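Local coordinates for protein enolase (alpha proteobacterium BAL199, PDB 3UGV) that belongs to the enolase superfamily and probably catalyses a magnesium-dependent reaction on a carboxylate substrate, though its own reaction is not established, at residues L230-A233 against E234-R238; R283-H286 against Q287-A291; S308-M311 against R312-V316. One frame throughout, in Å; residues are numbered along the deposited sequence.

How the contacts relate
All three contacts are local, between residues about one turn apart on helices of the C-terminal domain, and their chemistry follows their place in it. Contact 1 opens helix 232-242, partly buried, its centre about 25 Å from the centre of the chain; there side-chain carboxylates and backbone N-H groups tie off a helix start. Contact 2, on helix 282-290, sends polar side chains to neighbouring subunits and apolar ones inward. Contact 3, on helix 306-320, is buried: tryptophan and alanine on one flank, on another Arg-312, water-bridged to Ser-308 O and salt-bridged to the third subunit. Contacts 2 and 3 touch, Met-285 SD 3.7 Å from Ala-313 O, and both meet that subunit; contact 1 touches the second.

Contact 1: L230-A233 against E234-R238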
ATOM      1  N   LEU F 230       2.430 -28.862  -8.032  1.00 23.09           N
ATOM      2  CA  LEU F 230       1.416 -28.758  -6.988  1.00 15.25           C
ATOM      3  C   LEU F 230       0.444 -27.645  -7.291  1.00 17.92           C
ATOM      4  O   LEU F 230       0.793 -26.678  -7.959  1.00 21.53           O
ATOM      5  CB  LEU F 230       2.066 -28.496  -5.631  1.00 17.23           C
ATOM      6  CG  LEU F 230       3.239 -29.391  -5.252  1.00 19.33           C
ATOM      7  CD1 LEU F 230       3.708 -29.030  -3.861  1.00 19.29           C
ATOM      8  CD2 LEU F 230       2.829 -30.858  -5.315  1.00 15.10           C
ATOM      9  N   ASP F 231      -0.779 -27.784  -6.793  1.00 21.56           N
ATOM     10  CA  ASP F 231      -1.721 -26.671  -6.807  1.00 18.05           C
ATOM     11  C   ASP F 231      -1.526 -25.945  -5.483  1.00 23.16           C
ATOM     12  O   ASP F 231      -0.754 -26.410  -4.649  1.00 25.71           O
ATOM     13  CB  ASP F 231      -3.170 -27.139  -7.046  1.00 16.61           C
ATOM     14  CG  ASP F 231      -3.785 -27.902  -5.843  1.00 50.62           C
ATOM     15  OD1 ASP F 231      -3.388 -27.681  -4.670  1.00 46.51           O
ATOM     16  OD2 ASP F 231      -4.706 -28.716  -6.081  1.00 43.74           O
ATOM     17  N   MET F 232      -2.192 -24.812  -5.285  1.00 17.01           N
ATOM     18  CA  MET F 232      -1.917 -24.005  -4.109  1.00 17.85           C
ATOM     19  C   MET F 232      -2.208 -24.719  -2.793  1.00 25.56           C
ATOM     20  O   MET F 232      -1.444 -24.587  -1.835  1.00 21.24           O
ATOM     21  CB  MET F 232      -2.632 -22.653  -4.183  1.00 17.50           C
ATOM     22  CG  MET F 232      -1.774 -21.573  -4.812  1.00 27.71           C
ATOM     23  SD  MET F 232      -0.192 -21.343  -3.956  1.00 28.97           S
ATOM     24  CE  MET F 232      -0.750 -20.569  -2.432  1.00 12.12           C
ATOM     25  N   ALA F 233      -3.305 -25.470  -2.741  1.00 23.83           N
ATOM     26  CA  ALA F 233      -3.643 -26.202  -1.522  1.00 22.26           C
ATOM     27  C   ALA F 233      -2.550 -27.214  -1.194  1.00 23.53           C
ATOM     28  O   ALA F 233      -1.989 -27.214  -0.088  1.00 20.60           O
ATOM     29  CB  ALA F 233      -4.975 -26.884  -1.656  1.00 25.87           C
ATOM     30  N   GLU F 234      -2.226 -28.060  -2.162  1.00 22.59           N
ATOM     31  CA  GLU F 234      -1.160 -29.030  -1.963  1.00 22.40           C
ATOM     32  C   GLU F 234       0.142 -28.330  -1.610  1.00 21.31           C
ATOM     33  O   GLU F 234       0.926 -28.839  -0.814  1.00 21.24           O
ATOM     34  CB  GLU F 234      -0.977 -29.899  -3.207  1.00 20.63           C
ATOM     35  CG  GLU F 234      -2.166 -30.803  -3.510  1.00 29.46           C
ATOM     36  CD  GLU F 234      -2.136 -31.370  -4.938  1.00 47.87           C
ATOM     37  OE1 GLU F 234      -1.478 -30.767  -5.832  1.00 34.82           O
ATOM     38  OE2 GLU F 234      -2.783 -32.422  -5.163  1.00 57.51           O
ATOM     39  N   ALA F 235       0.386 -27.159  -2.191  1.00 15.33           N
ATOM     40  CA  ALA F 235       1.667 -26.511  -1.941  1.00 16.14           C
ATOM     41  C   ALA F 235       1.759 -25.960  -0.524  1.00 15.76           C
ATOM     42  O   ALA F 235       2.827 -25.968   0.090  1.00 25.65           O
ATOM     43  CB  ALA F 235       1.948 -25.420  -2.960  1.00 15.58           C
ATOM     44  N   MET F 236       0.646 -25.469  -0.006  1.00 15.81           N
ATOM     45  CA  MET F 236       0.657 -24.907   1.335  1.00 20.81           C
ATOM     46  C   MET F 236       0.971 -26.035   2.308  1.00 23.48           C
ATOM     47  O   MET F 236       1.846 -25.906   3.152  1.00 31.80           O
ATOM     48  CB  MET F 236      -0.680 -24.229   1.663  1.00 14.50           C
ATOM     49  CG  MET F 236      -0.929 -22.953   0.858  1.00 21.63           C
ATOM     50  SD  MET F 236      -2.488 -22.163   1.294  1.00 29.55           S
ATOM     51  CE  MET F 236      -2.174 -21.861   3.051  1.00 30.17           C
ATOM     52  N   HIS F 237       0.272 -27.156   2.152  1.00 16.17           N
ATOM     53  CA  HIS F 237       0.480 -28.314   2.995  1.00 20.22           C
ATOM     54  C   HIS F 237       1.890 -28.890   2.872  1.00 25.14           C
ATOM     55  O   HIS F 237       2.551 -29.170   3.880  1.00 23.08           O
ATOM     56  CB  HIS F 237      -0.554 -29.400   2.677  1.00 19.51           C
ATOM     57  CG  HIS F 237      -1.947 -29.032   3.078  1.00 25.21           C
ATOM     58  ND1 HIS F 237      -2.287 -28.724   4.379  1.00 33.14           N
ATOM     59  CD2 HIS F 237      -3.085 -28.918   2.355  1.00 23.80           C
ATOM     60  CE1 HIS F 237      -3.573 -28.436   4.440  1.00 26.75           C
ATOM     61  NE2 HIS F 237      -4.080 -28.544   3.226  1.00 27.33           N
ATOM     62  N   ARG F 238       2.359 -29.066   1.644  1.00 16.22           N
ATOM     63  CA  ARG F 238       3.607 -29.793   1.463  1.00 19.88           C
ATOM     64  C   ARG F 238       4.846 -28.962   1.746  1.00 27.31           C
ATOM     65  O   ARG F 238       5.805 -29.475   2.335  1.00 26.54           O
ATOM     66  CB  ARG F 238       3.688 -30.427   0.090  1.00 15.51           C
ATOM     67  CG  ARG F 238       2.687 -31.550  -0.146  1.00 15.23           C
ATOM     68  CD  ARG F 238       2.808 -31.918  -1.607  1.00 29.76           C
ATOM     69  NE  ARG F 238       2.074 -33.113  -1.974  1.00 37.93           N
ATOM     70  CZ  ARG F 238       2.642 -34.209  -2.459  1.00 35.64           C
ATOM     71  NH1 ARG F 238       3.964 -34.271  -2.617  1.00 29.21           N
ATOM     72  NH2 ARG F 238       1.884 -35.251  -2.764  1.00 42.42           N
TER
HETATM   73  O   HOH W   1      -5.890 -30.907  -4.728  1.00 43.84           O
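Asp-231 OD1 takes the backbone N-H of Glu-234 at 2.8 Å, in a nearly straight bond that meets the oxygen almost along its C-O axis. Glu-234 answers: its OE1 accepts from Asp-231 N at 3.2 Å, on the anti side, 23° out of the carboxylate plane. The two exchanges make a capping box at the start of helix 232-242, which links strands 221-225 and 249-251 in a beta-alpha-beta unit. With CG between the backbone N and the carbonyl carbon (chi1 71°), Asp-231 turns its carboxylate back over the first turn. The carboxylate planes stack, 23° apart, and a water donates to Asp-231 OD2 and, weakly, to Glu-234 OE2. With an alanine in place of Asp-231, the N-H of Glu-234 would probably lose its cap and the water its firmer acceptor. Beside the box, Leu-230 CD1 lies 3.8 Å from Ala-235 CA and Arg-238 CD, while CD2 sits over one face of the guanidinium, whose NH2 bonds to Arg-199 O. Met-236, near a bound magnesium, packs with Met-232 against the second subunit. Asp-231 OD1 and Glu-234 OE1, 3.8 Å apart, would be expected to repel, a cost the N-H groups and the helix's N-terminal end probably offset.

Contact 2: R283-H286 against Q287-A291; sequences REMH and QALQA
His-286 and Gln-290 lay their flat groups against each other, one turn apart, with imidazole and amide planes 36° from parallel. Gln-290 OE1 lies over one face of the ring, and the amide carbon CD is 3.3 Å from His-286 CE1. This is contact between flat groups, since the angles from His-286 NE2 to the amide are poor for hydrogen bonding. The ring reaches this position because CG lies opposite the backbone N (chi1 151°), while Gln-290 extends beyond CG to meet it. Both polar ends are held by Asp-260 of the fourth subunit: OD2 pairs with His-286 NE2, and OD1 with Gln-290 NE2. The ring of His-286 also meets that of Trp-320 of the third subunit.

Helix 282-290 connects strands 273-275 and 296-297 in a beta-alpha-beta unit of the C-terminal barrel domain, as in other enolase-superfamily members. Its regular backbone bonds include Gln-290 N to His-286 O, 3.0 Å.

On the flank facing the neighbouring subunits, Arg-283 and Gln-287 run past each other at a slant, guanidinium and amide planes 28° apart. Gln-287 NE2 comes to 3.8 Å from Arg-283 CG, so the amide touches the aliphatic stem. The guanidinium itself is engaged by two other chains, with NE bonded to Ala-319 O of the third subunit and NH1 salt-bridged to Asp-257 of the fourth. Facing inward, Met-285 and Leu-289 lie side by side and point the same way, Met-285 CG being 4.1 Å from Leu-289 CD1. Leu-289 continues this apolar flank to Val-316 and Trp-320 of the same chain's helix 306-320.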
ATOM      1  N   ARG F 283      12.152  -7.791 -17.667  1.00 19.73           N
ATOM      2  CA  ARG F 283      10.968  -7.095 -17.192  1.00 17.52           C
ATOM      3  C   ARG F 283      10.102  -8.075 -16.388  1.00 19.73           C
ATOM      4  O   ARG F 283       9.506  -7.711 -15.373  1.00 24.07           O
ATOM      5  CB  ARG F 283      10.191  -6.425 -18.332  1.00 21.80           C
ATOM      6  CG  ARG F 283       8.785  -5.941 -17.932  1.00 23.85           C
ATOM      7  CD  ARG F 283       8.249  -4.959 -18.940  1.00 20.60           C
ATOM      8  NE  ARG F 283       9.054  -3.740 -18.943  1.00 32.01           N
ATOM      9  CZ  ARG F 283       9.238  -2.959 -20.004  1.00 33.66           C
ATOM     10  NH1 ARG F 283       8.675  -3.264 -21.160  1.00 33.88           N
ATOM     11  NH2 ARG F 283       9.993  -1.876 -19.910  1.00 36.46           N
ATOM     12  N   GLU F 284      10.066  -9.330 -16.814  1.00 25.62           N
ATOM     13  CA  GLU F 284       9.286 -10.336 -16.098  1.00 24.13           C
ATOM     14  C   GLU F 284       9.839 -10.581 -14.690  1.00 21.16           C
ATOM     15  O   GLU F 284       9.076 -10.671 -13.730  1.00 31.36           O
ATOM     16  CB  GLU F 284       9.240 -11.624 -16.890  1.00 24.58           C
ATOM     17  CG  GLU F 284       7.970 -12.413 -16.729  1.00 46.80           C
ATOM     18  CD  GLU F 284       7.775 -13.388 -17.885  1.00 65.11           C
ATOM     19  OE1 GLU F 284       7.987 -14.610 -17.689  1.00 61.27           O
ATOM     20  OE2 GLU F 284       7.419 -12.917 -18.994  1.00 70.80           O
ATOM     21  N   MET F 285      11.161 -10.661 -14.571  1.00 18.27           N
ATOM     22  CA  MET F 285      11.823 -10.762 -13.271  1.00 19.19           C
ATOM     23  C   MET F 285      11.458  -9.563 -12.374  1.00 25.45           C
ATOM     24  O   MET F 285      11.141  -9.705 -11.186  1.00 24.86           O
ATOM     25  CB  MET F 285      13.352 -10.822 -13.438  1.00 17.86           C
ATOM     26  CG  MET F 285      14.091 -10.950 -12.088  1.00 19.97           C
ATOM     27  SD  MET F 285      15.888 -10.937 -12.224  1.00 28.50           S
ATOM     28  CE  MET F 285      16.171 -12.583 -12.839  1.00 31.76           C
ATOM     29  N   HIS F 286      11.505  -8.379 -12.960  1.00 18.26           N
ATOM     30  CA  HIS F 286      11.221  -7.144 -12.237  1.00 23.36           C
ATOM     31  C   HIS F 286       9.781  -7.168 -11.684  1.00 27.20           C
ATOM     32  O   HIS F 286       9.530  -6.761 -10.543  1.00 30.84           O
ATOM     33  CB  HIS F 286      11.503  -5.948 -13.176  1.00 15.37           C
ATOM     34  CG  HIS F 286      10.673  -4.732 -12.904  1.00 25.59           C
ATOM     35  ND1 HIS F 286      10.914  -3.883 -11.844  1.00 25.95           N
ATOM     36  CD2 HIS F 286       9.623  -4.202 -13.580  1.00 30.27           C
ATOM     37  CE1 HIS F 286      10.041  -2.892 -11.870  1.00 24.56           C
ATOM     38  NE2 HIS F 286       9.244  -3.064 -12.912  1.00 27.24           N
ATOM     39  N   GLN F 287       8.845  -7.686 -12.476  1.00 18.95           N
ATOM     40  CA  GLN F 287       7.450  -7.791 -12.042  1.00 23.86           C
ATOM     41  C   GLN F 287       7.269  -8.808 -10.915  1.00 29.04           C
ATOM     42  O   GLN F 287       6.519  -8.570  -9.974  1.00 36.62           O
ATOM     43  CB  GLN F 287       6.558  -8.141 -13.227  1.00 25.84           C
ATOM     44  CG  GLN F 287       6.516  -7.039 -14.301  1.00 23.82           C
ATOM     45  CD  GLN F 287       5.696  -7.452 -15.510  1.00 38.89           C
ATOM     46  OE1 GLN F 287       5.384  -8.643 -15.689  1.00 40.39           O
ATOM     47  NE2 GLN F 287       5.322  -6.473 -16.338  1.00 32.77           N
ATOM     48  N   ALA F 288       7.982  -9.929 -11.013  1.00 21.08           N
ATOM     49  CA  ALA F 288       7.971 -10.934  -9.973  1.00 19.51           C
ATOM     50  C   ALA F 288       8.474 -10.376  -8.650  1.00 21.56           C
ATOM     51  O   ALA F 288       7.929 -10.701  -7.594  1.00 21.94           O
ATOM     52  CB  ALA F 288       8.801 -12.128 -10.383  1.00 17.69           C
ATOM     53  N   LEU F 289       9.517  -9.548  -8.710  1.00 24.20           N
ATOM     54  CA  LEU F 289      10.112  -8.963  -7.499  1.00 23.90           C
ATOM     55  C   LEU F 289       9.175  -7.920  -6.882  1.00 25.06           C
ATOM     56  O   LEU F 289       8.963  -7.906  -5.669  1.00 31.20           O
ATOM     57  CB  LEU F 289      11.506  -8.369  -7.784  1.00 20.94           C
ATOM     58  CG  LEU F 289      12.532  -9.377  -8.328  1.00 21.98           C
ATOM     59  CD1 LEU F 289      13.900  -8.757  -8.573  1.00 22.47           C
ATOM     60  CD2 LEU F 289      12.666 -10.562  -7.396  1.00 28.28           C
ATOM     61  N   GLN F 290       8.586  -7.068  -7.715  1.00 19.49           N
ATOM     62  CA  GLN F 290       7.577  -6.132  -7.224  1.00 20.96           C
ATOM     63  C   GLN F 290       6.430  -6.860  -6.553  1.00 22.42           C
ATOM     64  O   GLN F 290       5.845  -6.348  -5.601  1.00 21.40           O
ATOM     65  CB  GLN F 290       7.005  -5.288  -8.350  1.00 15.28           C
ATOM     66  CG  GLN F 290       7.962  -4.270  -8.926  1.00 22.17           C
ATOM     67  CD  GLN F 290       7.332  -3.551 -10.104  1.00 49.22           C
ATOM     68  OE1 GLN F 290       6.794  -4.190 -11.015  1.00 51.51           O
ATOM     69  NE2 GLN F 290       7.367  -2.217 -10.082  1.00 53.17           N
ATOM     70  N   ALA F 291       6.100  -8.047  -7.057  1.00 18.03           N
ATOM     71  CA  ALA F 291       5.002  -8.826  -6.485  1.00 14.11           C
ATOM     72  C   ALA F 291       5.427  -9.517  -5.192  1.00 19.91           C
ATOM     73  O   ALA F 291       4.612 -10.122  -4.516  1.00 22.85           O
ATOM     74  CB  ALA F 291       4.502  -9.841  -7.489  1.00 12.60           C
TER

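Contact 3: S308-M311 against R312-V316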
ATOM      1  N   SER F 308      22.480 -11.381 -23.399  1.00 23.37           N
ATOM      2  CA  SER F 308      21.950 -10.016 -23.293  1.00 32.67           C
ATOM      3  C   SER F 308      20.931  -9.877 -22.181  1.00 32.95           C
ATOM      4  O   SER F 308      21.056  -8.996 -21.326  1.00 32.79           O
ATOM      5  CB  SER F 308      21.297  -9.581 -24.609  1.00 33.92           C
ATOM      6  OG  SER F 308      22.264  -9.467 -25.628  1.00 27.50           O
ATOM      7  N   GLY F 309      19.914 -10.743 -22.206  1.00 24.99           N
ATOM      8  CA  GLY F 309      18.899 -10.759 -21.163  1.00 15.23           C
ATOM      9  C   GLY F 309      19.435 -11.063 -19.776  1.00 21.55           C
ATOM     10  O   GLY F 309      18.983 -10.471 -18.798  1.00 26.78           O
ATOM     11  N   TRP F 310      20.404 -11.975 -19.677  1.00 19.53           N
ATOM     12  CA  TRP F 310      20.975 -12.289 -18.371  1.00 16.72           C
ATOM     13  C   TRP F 310      21.630 -11.064 -17.745  1.00 18.80           C
ATOM     14  O   TRP F 310      21.447 -10.795 -16.555  1.00 23.53           O
ATOM     15  CB  TRP F 310      21.996 -13.422 -18.456  1.00 23.08           C
ATOM     16  CG  TRP F 310      22.679 -13.648 -17.128  1.00 25.38           C
ATOM     17  CD1 TRP F 310      23.710 -12.930 -16.613  1.00 23.25           C
ATOM     18  CD2 TRP F 310      22.340 -14.629 -16.136  1.00 20.20           C
ATOM     19  NE1 TRP F 310      24.047 -13.408 -15.375  1.00 24.43           N
ATOM     20  CE2 TRP F 310      23.220 -14.452 -15.059  1.00 26.67           C
ATOM     21  CE3 TRP F 310      21.382 -15.646 -16.066  1.00 16.71           C
ATOM     22  CZ2 TRP F 310      23.179 -15.257 -13.917  1.00 25.35           C
ATOM     23  CZ3 TRP F 310      21.335 -16.439 -14.931  1.00 17.62           C
ATOM     24  CH2 TRP F 310      22.230 -16.241 -13.876  1.00 27.32           C
ATOM     25  N   MET F 311      22.395 -10.320 -18.540  1.00 19.71           N
ATOM     26  CA  MET F 311      23.140  -9.185 -17.992  1.00 20.67           C
ATOM     27  C   MET F 311      22.187  -8.105 -17.501  1.00 24.81           C
ATOM     28  O   MET F 311      22.434  -7.465 -16.483  1.00 32.79           O
ATOM     29  CB  MET F 311      24.141  -8.606 -19.009  1.00 22.30           C
ATOM     30  CG  MET F 311      25.276  -9.567 -19.443  1.00 22.92           C
ATOM     31  SD  MET F 311      26.149 -10.409 -18.106  1.00 44.13           S
ATOM     32  CE  MET F 311      26.774  -9.030 -17.162  1.00 39.93           C
ATOM     33  N   ARG F 312      21.096  -7.904 -18.230  1.00 22.16           N
ATOM     34  CA  ARG F 312      20.083  -6.943 -17.814  1.00 25.26           C
ATOM     35  C   ARG F 312      19.405  -7.387 -16.522  1.00 26.69           C
ATOM     36  O   ARG F 312      19.143  -6.574 -15.633  1.00 20.78           O
ATOM     37  CB  ARG F 312      19.065  -6.727 -18.932  1.00 20.99           C
ATOM     38  CG  ARG F 312      19.670  -5.931 -20.080  1.00 22.61           C
ATOM     39  CD  ARG F 312      18.782  -5.874 -21.297  1.00 26.38           C
ATOM     40  NE  ARG F 312      19.553  -5.505 -22.478  1.00 39.04           N
ATOM     41  CZ  ARG F 312      19.028  -5.117 -23.635  1.00 42.81           C
ATOM     42  NH1 ARG F 312      17.711  -5.023 -23.780  1.00 48.89           N
ATOM     43  NH2 ARG F 312      19.827  -4.819 -24.649  1.00 40.25           N
ATOM     44  N   ALA F 313      19.153  -8.689 -16.425  1.00 20.06           N
ATOM     45  CA  ALA F 313      18.494  -9.264 -15.270  1.00 16.67           C
ATOM     46  C   ALA F 313      19.438  -9.239 -14.085  1.00 25.46           C
ATOM     47  O   ALA F 313      19.001  -9.046 -12.954  1.00 23.48           O
ATOM     48  CB  ALA F 313      18.030 -10.694 -15.566  1.00 14.96           C
ATOM     49  N   ALA F 314      20.733  -9.419 -14.350  1.00 20.48           N
ATOM     50  CA  ALA F 314      21.751  -9.312 -13.306  1.00 19.67           C
ATOM     51  C   ALA F 314      21.718  -7.920 -12.701  1.00 24.62           C
ATOM     52  O   ALA F 314      21.931  -7.745 -11.496  1.00 25.02           O
ATOM     53  CB  ALA F 314      23.148  -9.592 -13.880  1.00 17.08           C
ATOM     54  N   GLY F 315      21.485  -6.934 -13.564  1.00 16.94           N
ATOM     55  CA  GLY F 315      21.305  -5.558 -13.153  1.00 15.38           C
ATOM     56  C   GLY F 315      20.081  -5.331 -12.285  1.00 21.63           C
ATOM     57  O   GLY F 315      20.161  -4.613 -11.303  1.00 24.76           O
ATOM     58  N   VAL F 316      18.944  -5.926 -12.643  1.00 25.61           N
ATOM     59  CA  VAL F 316      17.772  -5.878 -11.773  1.00 19.08           C
ATOM     60  C   VAL F 316      18.055  -6.596 -10.449  1.00 22.14           C
ATOM     61  O   VAL F 316      17.829  -6.049  -9.373  1.00 22.18           O
ATOM     62  CB  VAL F 316      16.531  -6.522 -12.421  1.00 23.55           C
ATOM     63  CG1 VAL F 316      15.394  -6.502 -11.449  1.00 26.41           C
ATOM     64  CG2 VAL F 316      16.125  -5.787 -13.706  1.00 20.29           C
TER
HETATM   65  O   HOH W   2      22.383  -6.761 -22.655  1.00 43.70           O
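Trp-310 and Ala-314 meet one turn apart on helix 306-320, in the C-terminal barrel domain of the enolase superfamily. The methyl of Ala-314 approaches the indole obliquely, its CB 4.2 Å from Trp-310 NE1. Trp-310 places CG opposite its backbone N (chi1 174°), which leans the indole along the helix toward the next turn and brings its pyrrole part near the methyl. Behind them runs the backbone bond from Ala-314 N to Trp-310 O, 2.7 Å long and nearly aligned with the carbonyl. Met-311 adds a sulfur at the indole's edge, SD lying in the ring plane.

The other flank is polar. Arg-312 stretches from CG to NE back along the preceding turn, bringing its CG to 3.6 Å from Ser-308 O. Two hydrogen bonds reach that oxygen: the backbone N-H of Arg-312 bonds to Ser-308 O at 3.3 Å, and a water donates to it at 2.9 Å. The same water accepts from Arg-312 NE, thereby bridging the guanidinium to the helix backbone.

Farther out, other elements fix these groups. Thr-340 OG1 bonds to the indole N-H and Phe-301 stacks on the ring, while Ser-308 OG is bonded to Asp-132 and Trp-136. Arg-312 NH1 forms a salt bridge with Glu-341 of the third subunit, so this arginine joins the water-bridged backbone to the subunit interface. Helix 282-290 lies against Ala-313 and Val-316. One residue beyond Ala-314, the backbone bonding of the helix carries on with Gly-315, whose N donates to Met-311 O at 3.1 Å.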